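Local coordinates for protein XoxI (Bacillus cereus ATCC 14579, PDB 3CNW) that is of unknown function but belongs to the polyketide cyclase/dehydrase and lipid transport family, and may, like other Bet v 1-like proteins, bind a small hydrophobic ligand, at residues 4-9 / 107-112; 33-38 / 50-55. All blocks are in the same frame, centred on the assembly; numbering follows the deposited sequence.

Contact 1 of 2, residues 4-9 / 107-112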
ATOM      1  N   ALA A   4     -16.080 -14.775  14.004  1.00 35.97           N
ATOM      2  CA  ALA A   4     -16.948 -13.641  14.273  1.00 32.61           C
ATOM      3  C   ALA A   4     -16.694 -12.560  13.226  1.00 31.70           C
ATOM      4  O   ALA A   4     -15.609 -12.477  12.645  1.00 31.18           O
ATOM      5  CB  ALA A   4     -16.680 -13.101  15.666  1.00 31.54           C
ATOM      6  N   HIS A   5     -17.706 -11.736  12.987  1.00 30.57           N
ATOM      7  CA  HIS A   5     -17.626 -10.671  12.000  1.00 29.10           C
ATOM      8  C   HIS A   5     -18.318  -9.437  12.543  1.00 27.85           C
ATOM      9  O   HIS A   5     -19.225  -9.537  13.371  1.00 29.07           O
ATOM     10  CB  HIS A   5     -18.357 -11.090  10.722  1.00 30.59           C
ATOM     11  CG  HIS A   5     -17.884 -12.389  10.144  1.00 34.17           C
ATOM     12  ND1 HIS A   5     -16.746 -12.491   9.371  1.00 35.56           N
ATOM     13  CD2 HIS A   5     -18.400 -13.636  10.225  1.00 33.68           C
ATOM     14  CE1 HIS A   5     -16.584 -13.748   9.000  1.00 36.14           C
ATOM     15  NE2 HIS A   5     -17.572 -14.465   9.503  1.00 36.17           N
ATOM     16  N   THR A   6     -17.897  -8.274  12.075  1.00 25.81           N
ATOM     17  CA  THR A   6     -18.533  -7.039  12.489  1.00 24.36           C
ATOM     18  C   THR A   6     -18.213  -5.925  11.504  1.00 25.33           C
ATOM     19  O   THR A   6     -17.112  -5.853  10.953  1.00 23.58           O
ATOM     20  CB  THR A   6     -18.113  -6.613  13.921  1.00 24.88           C
ATOM     21  OG1 THR A   6     -19.008  -5.595  14.394  1.00 23.93           O
ATOM     22  CG2 THR A   6     -16.688  -6.085  13.944  1.00 21.96           C
ATOM     23  N   THR A   7     -19.196  -5.066  11.274  1.00 26.48           N
ATOM     24  CA  THR A   7     -19.028  -3.963  10.352  1.00 29.69           C
ATOM     25  C   THR A   7     -19.729  -2.736  10.888  1.00 30.77           C
ATOM     26  O   THR A   7     -20.730  -2.835  11.593  1.00 32.54           O
ATOM     27  CB  THR A   7     -19.644  -4.269   8.978  1.00 31.48           C
ATOM     28  OG1 THR A   7     -19.218  -5.562   8.535  1.00 35.12           O
ATOM     29  CG2 THR A   7     -19.193  -3.225   7.962  1.00 32.94           C
ATOM     30  N   THR A   8     -19.196  -1.575  10.542  1.00 31.32           N
ATOM     31  CA  THR A   8     -19.782  -0.315  10.950  1.00 32.82           C
ATOM     32  C   THR A   8     -19.762   0.566   9.715  1.00 31.81           C
ATOM     33  O   THR A   8     -18.850   0.477   8.893  1.00 31.29           O
ATOM     34  CB  THR A   8     -18.961   0.377  12.081  1.00 34.95           C
ATOM     35  OG1 THR A   8     -18.873  -0.489  13.215  1.00 36.60           O
ATOM     36  CG2 THR A   8     -19.622   1.677  12.506  1.00 35.89           C
ATOM     37  N   SER A   9     -20.783   1.395   9.569  1.00 32.49           N
ATOM     38  CA  SER A   9     -20.853   2.307   8.441  1.00 33.70           C
ATOM     39  C   SER A   9     -21.071   3.698   9.012  1.00 33.23           C
ATOM     40  O   SER A   9     -21.504   3.847  10.155  1.00 32.59           O
ATOM     41  CB  SER A   9     -21.995   1.918   7.505  1.00 34.11           C
ATOM     42  OG  SER A   9     -21.677   0.734   6.803  1.00 36.06           O
ATOM     43  N   GLY A 107     -14.747  -6.322   9.963  1.00 19.88           N
ATOM     44  CA  GLY A 107     -13.769  -7.180  10.602  1.00 19.02           C
ATOM     45  C   GLY A 107     -14.190  -8.629  10.738  1.00 20.05           C
ATOM     46  O   GLY A 107     -15.374  -8.948  10.874  1.00 19.25           O
ATOM     47  N   THR A 108     -13.197  -9.507  10.693  1.00 19.74           N
ATOM     48  CA  THR A 108     -13.405 -10.940  10.812  1.00 20.98           C
ATOM     49  C   THR A 108     -12.279 -11.419  11.705  1.00 20.91           C
ATOM     50  O   THR A 108     -11.112 -11.059  11.505  1.00 21.48           O
ATOM     51  CB  THR A 108     -13.302 -11.648   9.444  1.00 21.45           C
ATOM     52  OG1 THR A 108     -14.381 -11.226   8.609  1.00 25.14           O
ATOM     53  CG2 THR A 108     -13.363 -13.160   9.609  1.00 20.99           C
ATOM     54  N   PHE A 109     -12.626 -12.224  12.694  1.00 19.12           N
ATOM     55  CA  PHE A 109     -11.625 -12.708  13.613  1.00 20.82           C
ATOM     56  C   PHE A 109     -12.104 -13.949  14.356  1.00 21.42           C
ATOM     57  O   PHE A 109     -13.302 -14.259  14.381  1.00 20.84           O
ATOM     58  CB  PHE A 109     -11.275 -11.592  14.615  1.00 20.07           C
ATOM     59  CG  PHE A 109     -12.443 -10.697  14.950  1.00 21.00           C
ATOM     60  CD1 PHE A 109     -12.600  -9.459  14.314  1.00 19.76           C
ATOM     61  CD2 PHE A 109     -13.414 -11.103  15.877  1.00 21.49           C
ATOM     62  CE1 PHE A 109     -13.705  -8.640  14.593  1.00 18.32           C
ATOM     63  CE2 PHE A 109     -14.527 -10.284  16.162  1.00 18.88           C
ATOM     64  CZ  PHE A 109     -14.667  -9.050  15.516  1.00 17.80           C
ATOM     65  N   THR A 110     -11.141 -14.651  14.944  1.00 20.85           N
ATOM     66  CA  THR A 110     -11.378 -15.845  15.735  1.00 22.43           C
ATOM     67  C   THR A 110     -11.101 -15.416  17.177  1.00 23.83           C
ATOM     68  O   THR A 110      -9.943 -15.185  17.543  1.00 24.36           O
ATOM     69  CB  THR A 110     -10.375 -16.981  15.378  1.00 22.75           C
ATOM     70  OG1 THR A 110     -10.657 -17.498  14.073  1.00 22.19           O
ATOM     71  CG2 THR A 110     -10.462 -18.107  16.403  1.00 21.38           C
ATOM     72  N   PRO A 111     -12.149 -15.285  18.011  1.00 24.27           N
ATOM     73  CA  PRO A 111     -11.884 -14.870  19.397  1.00 25.24           C
ATOM     74  C   PRO A 111     -11.150 -15.918  20.252  1.00 25.46           C
ATOM     75  O   PRO A 111     -11.507 -17.093  20.274  1.00 25.23           O
ATOM     76  CB  PRO A 111     -13.278 -14.528  19.935  1.00 23.60           C
ATOM     77  CG  PRO A 111     -14.185 -15.408  19.136  1.00 23.08           C
ATOM     78  CD  PRO A 111     -13.597 -15.320  17.737  1.00 22.85           C
ATOM     79  N   VAL A 112     -10.109 -15.469  20.945  1.00 26.08           N
ATOM     80  CA  VAL A 112      -9.320 -16.340  21.798  1.00 26.82           C
ATOM     81  C   VAL A 112      -9.385 -15.873  23.247  1.00 27.22           C
ATOM     82  O   VAL A 112      -9.047 -14.729  23.566  1.00 27.24           O
ATOM     83  CB  VAL A 112      -7.834 -16.364  21.356  1.00 28.58           C
ATOM     84  CG1 VAL A 112      -7.021 -17.265  22.291  1.00 27.27           C
ATOM     85  CG2 VAL A 112      -7.726 -16.853  19.917  1.00 28.23           C
TER
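A4 opens the pairing of the edge strand 4-9 with 107-111. Its N bonds F109 O at 2.9 Å, and its O takes the N-H of F109 in return. This is an antiparallel hydrogen-bonded pair. The methyl CB of A4 touches CE2 of the F109 ring at 3.6 Å. The same ring has A4 O about 4.1 Å above one face, over its centre. F109 CG sits between the backbone N and the carbonyl carbon, with chi1 at 33°. That torsion is displaced from a staggered position and helps lay the ring along strand 4-9.

H5 faces T108 in a non-hydrogen-bonded pair, on the other face of the sheet from A4 and F109. The two side chains run side by side. ND1 of H5 and OG1 of T108 form a hydrogen bond of 2.8 Å, and either could be the donor. OG1 comes in at the edge of the imidazole, in its plane. CG2 of T108 also approaches H5 CE1. Alongside, H5 CA makes a CA-H...O contact with G107 O.

T6 pairs with G107 through two backbone bonds: T6 N to G107 O, and G107 N to T6 O. OG1 of T6 lies anti to the backbone N (chi1 -166°) and bonds H124 ND1 in helix 116-139. Its CG2 meets CZ of F109 at 3.9 Å, near the ring plane. G107 has no side chain, and the F109 ring packs close to the place a CB would take.

A4, T6 and F109 share one face; there T6 touches Y127 and F109 meets F123, both of helix 116-139. With the T6-H124 bond, these join the sheet edge to the long helix, as in Bet v 1-like folds. H5 and T108 make a polar pair on the other face.

Contact 2 of 2, residues 33-38 / 50-55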
ATOM      1  N   LEU A  33      -8.130   8.616  13.891  1.00 19.17           N
ATOM      2  CA  LEU A  33      -8.623   7.621  14.832  1.00 18.12           C
ATOM      3  C   LEU A  33      -8.100   7.907  16.228  1.00 17.66           C
ATOM      4  O   LEU A  33      -6.941   7.639  16.519  1.00 20.60           O
ATOM      5  CB  LEU A  33      -8.182   6.223  14.385  1.00 17.21           C
ATOM      6  CG  LEU A  33      -8.336   5.052  15.359  1.00 15.40           C
ATOM      7  CD1 LEU A  33      -9.770   4.878  15.787  1.00 15.86           C
ATOM      8  CD2 LEU A  33      -7.851   3.809  14.664  1.00 18.85           C
ATOM      9  N   PRO A  34      -8.957   8.435  17.114  1.00 16.66           N
ATOM     10  CA  PRO A  34      -8.550   8.753  18.480  1.00 17.44           C
ATOM     11  C   PRO A  34      -7.838   7.610  19.198  1.00 20.16           C
ATOM     12  O   PRO A  34      -6.934   7.832  19.996  1.00 22.20           O
ATOM     13  CB  PRO A  34      -9.873   9.125  19.155  1.00 15.91           C
ATOM     14  CG  PRO A  34     -10.686   9.683  18.045  1.00 15.09           C
ATOM     15  CD  PRO A  34     -10.400   8.697  16.932  1.00 18.33           C
ATOM     16  N   TYR A  35      -8.246   6.383  18.902  1.00 22.39           N
ATOM     17  CA  TYR A  35      -7.679   5.200  19.533  1.00 21.98           C
ATOM     18  C   TYR A  35      -6.208   4.919  19.206  1.00 21.43           C
ATOM     19  O   TYR A  35      -5.543   4.178  19.933  1.00 21.85           O
ATOM     20  CB  TYR A  35      -8.514   3.985  19.147  1.00 23.48           C
ATOM     21  CG  TYR A  35      -8.109   2.740  19.873  1.00 26.97           C
ATOM     22  CD1 TYR A  35      -8.367   2.588  21.233  1.00 28.71           C
ATOM     23  CD2 TYR A  35      -7.479   1.700  19.204  1.00 29.17           C
ATOM     24  CE1 TYR A  35      -8.013   1.422  21.913  1.00 29.26           C
ATOM     25  CE2 TYR A  35      -7.120   0.527  19.871  1.00 30.74           C
ATOM     26  CZ  TYR A  35      -7.391   0.395  21.225  1.00 30.53           C
ATOM     27  OH  TYR A  35      -7.043  -0.772  21.882  1.00 33.76           O
ATOM     28  N   ILE A  36      -5.711   5.484  18.109  1.00 19.60           N
ATOM     29  CA  ILE A  36      -4.320   5.266  17.707  1.00 19.51           C
ATOM     30  C   ILE A  36      -3.550   6.573  17.643  1.00 19.40           C
ATOM     31  O   ILE A  36      -3.404   7.169  16.579  1.00 19.69           O
ATOM     32  CB  ILE A  36      -4.231   4.565  16.327  1.00 18.65           C
ATOM     33  CG1 ILE A  36      -4.933   3.210  16.396  1.00 19.58           C
ATOM     34  CG2 ILE A  36      -2.774   4.340  15.934  1.00 16.32           C
ATOM     35  CD1 ILE A  36      -4.408   2.295  17.520  1.00 18.15           C
ATOM     36  N   PRO A  37      -3.040   7.033  18.793  1.00 21.34           N
ATOM     37  CA  PRO A  37      -2.279   8.285  18.889  1.00 20.86           C
ATOM     38  C   PRO A  37      -0.967   8.274  18.103  1.00 21.88           C
ATOM     39  O   PRO A  37      -0.485   9.322  17.687  1.00 24.75           O
ATOM     40  CB  PRO A  37      -2.007   8.420  20.385  1.00 19.21           C
ATOM     41  CG  PRO A  37      -3.016   7.548  21.029  1.00 21.66           C
ATOM     42  CD  PRO A  37      -3.132   6.382  20.109  1.00 19.28           C
ATOM     43  N   SER A  38      -0.387   7.095  17.908  1.00 21.36           N
ATOM     44  CA  SER A  38       0.890   7.007  17.220  1.00 22.71           C
ATOM     45  C   SER A  38       1.022   5.816  16.275  1.00 21.48           C
ATOM     46  O   SER A  38       0.605   4.711  16.594  1.00 21.49           O
ATOM     47  CB  SER A  38       2.011   6.964  18.261  1.00 23.14           C
ATOM     48  OG  SER A  38       3.259   6.726  17.640  1.00 31.44           O
ATOM     49  N   LEU A  50       1.499   0.361  15.891  1.00 25.02           N
ATOM     50  CA  LEU A  50       0.582   1.295  16.528  1.00 24.25           C
ATOM     51  C   LEU A  50       0.654   1.292  18.036  1.00 24.76           C
ATOM     52  O   LEU A  50       0.987   0.286  18.658  1.00 26.11           O
ATOM     53  CB  LEU A  50      -0.857   0.954  16.147  1.00 22.63           C
ATOM     54  CG  LEU A  50      -1.109   0.627  14.683  1.00 21.81           C
ATOM     55  CD1 LEU A  50      -2.597   0.347  14.493  1.00 17.89           C
ATOM     56  CD2 LEU A  50      -0.633   1.792  13.804  1.00 19.78           C
ATOM     57  N   ALA A  51       0.307   2.428  18.617  1.00 24.38           N
ATOM     58  CA  ALA A  51       0.256   2.556  20.057  1.00 26.61           C
ATOM     59  C   ALA A  51      -1.200   2.861  20.361  1.00 27.63           C
ATOM     60  O   ALA A  51      -1.820   3.678  19.679  1.00 28.69           O
ATOM     61  CB  ALA A  51       1.144   3.702  20.527  1.00 25.13           C
ATOM     62  N   ASN A  52      -1.765   2.183  21.348  1.00 29.82           N
ATOM     63  CA  ASN A  52      -3.146   2.446  21.725  1.00 31.40           C
ATOM     64  C   ASN A  52      -3.038   3.359  22.945  1.00 34.11           C
ATOM     65  O   ASN A  52      -1.938   3.588  23.455  1.00 35.72           O
ATOM     66  CB  ASN A  52      -3.878   1.136  22.047  1.00 30.60           C
ATOM     67  CG  ASN A  52      -3.490   0.549  23.392  1.00 30.46           C
ATOM     68  OD1 ASN A  52      -2.442   0.862  23.954  1.00 29.15           O
ATOM     69  ND2 ASN A  52      -4.344  -0.322  23.909  1.00 31.84           N
ATOM     70  N   PRO A  53      -4.163   3.894  23.433  1.00 35.34           N
ATOM     71  CA  PRO A  53      -4.085   4.780  24.596  1.00 35.87           C
ATOM     72  C   PRO A  53      -3.282   4.250  25.792  1.00 37.21           C
ATOM     73  O   PRO A  53      -2.644   5.028  26.509  1.00 35.93           O
ATOM     74  CB  PRO A  53      -5.554   5.020  24.935  1.00 36.68           C
ATOM     75  CG  PRO A  53      -6.215   4.953  23.595  1.00 35.23           C
ATOM     76  CD  PRO A  53      -5.561   3.730  22.999  1.00 34.16           C
ATOM     77  N   ASP A  54      -3.306   2.937  26.009  1.00 38.31           N
ATOM     78  CA  ASP A  54      -2.580   2.345  27.130  1.00 38.81           C
ATOM     79  C   ASP A  54      -1.128   2.016  26.821  1.00 38.72           C
ATOM     80  O   ASP A  54      -0.481   1.290  27.575  1.00 39.06           O
ATOM     81  CB  ASP A  54      -3.285   1.083  27.612  1.00 40.94           C
ATOM     82  CG  ASP A  54      -4.659   1.365  28.154  1.00 43.84           C
ATOM     83  OD1 ASP A  54      -4.810   2.361  28.905  1.00 44.50           O
ATOM     84  OD2 ASP A  54      -5.585   0.588  27.833  1.00 45.91           O
ATOM     85  N   GLY A  55      -0.619   2.551  25.717  1.00 37.44           N
ATOM     86  CA  GLY A  55       0.757   2.291  25.352  1.00 36.74           C
ATOM     87  C   GLY A  55       1.046   0.891  24.832  1.00 36.45           C
ATOM     88  O   GLY A  55       2.209   0.546  24.634  1.00 36.43           O
TER
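The ring of Y35 lies alongside N52 and across P53. Y35 and N52 point the same way, with the ring and amide planes 88° apart. CB of N52 comes within 3.7 Å of Y35 CZ. At the far end, N52 ND2 donates a weak hydrogen bond to Y35 OH, 3.4 Å long but nearly straight at 168°. The amide is held more firmly at its other atom, because N52 OD1 accepts a bond from D56 N.

P53 crosses the tyrosine at about a right angle. Its CD is 3.5 Å from Y35 CD1 and also lies against Y35 O. CG of Y35 is anti to the backbone N (chi1 -173°), which carries the ring out beside N52 and P53.

I36 and L50 meet at an angle on the buried side. CG2 of I36 touches L50 CB at 3.9 Å, and CD1 of I36 approaches L50 CD1. A51 O touches both I36 CD1 (3.6 Å) and P37 CD (3.0 Å). Further along, A51 N bonds S38 O at 3.1 Å. S38 CB and A51 CB lie 4.1 Å apart.

A type I turn from L33 to I36 leads into this arrangement, and another from N52 to G55 leads out of it. The loop 33-38 runs between helix 116-139 and the end of strand 47-51. Y35 packs on I126 of that helix, and Y35 N makes a weak hydrogen bond to D129 OD2 of the same helix. On the sheet side, L50 and N52 rest on I58 of strand 57-66, while L29 covers I36 and L50.

Both contacts reach the same seven-stranded antiparallel sheet, but toward different ends of its strand order. Their centres lie about 20 Å apart without touching. Contact 1 buries A4, T6, G107 and F109 and exposes H5; contact 2 buries I36, L50 and N52 and exposes P37, S38 and P53. Both meet helix 116-139. Contact 1 is regular strand pairing: four backbone bonds, one polar and one mainly apolar face. Contact 2 joins a loop to a strand end and the turn after it. It has one backbone bond and relies more on proline, tyrosine and aliphatic packing. The arrangement is consistent with a Bet v 1-like fold, a curved sheet against a long helix.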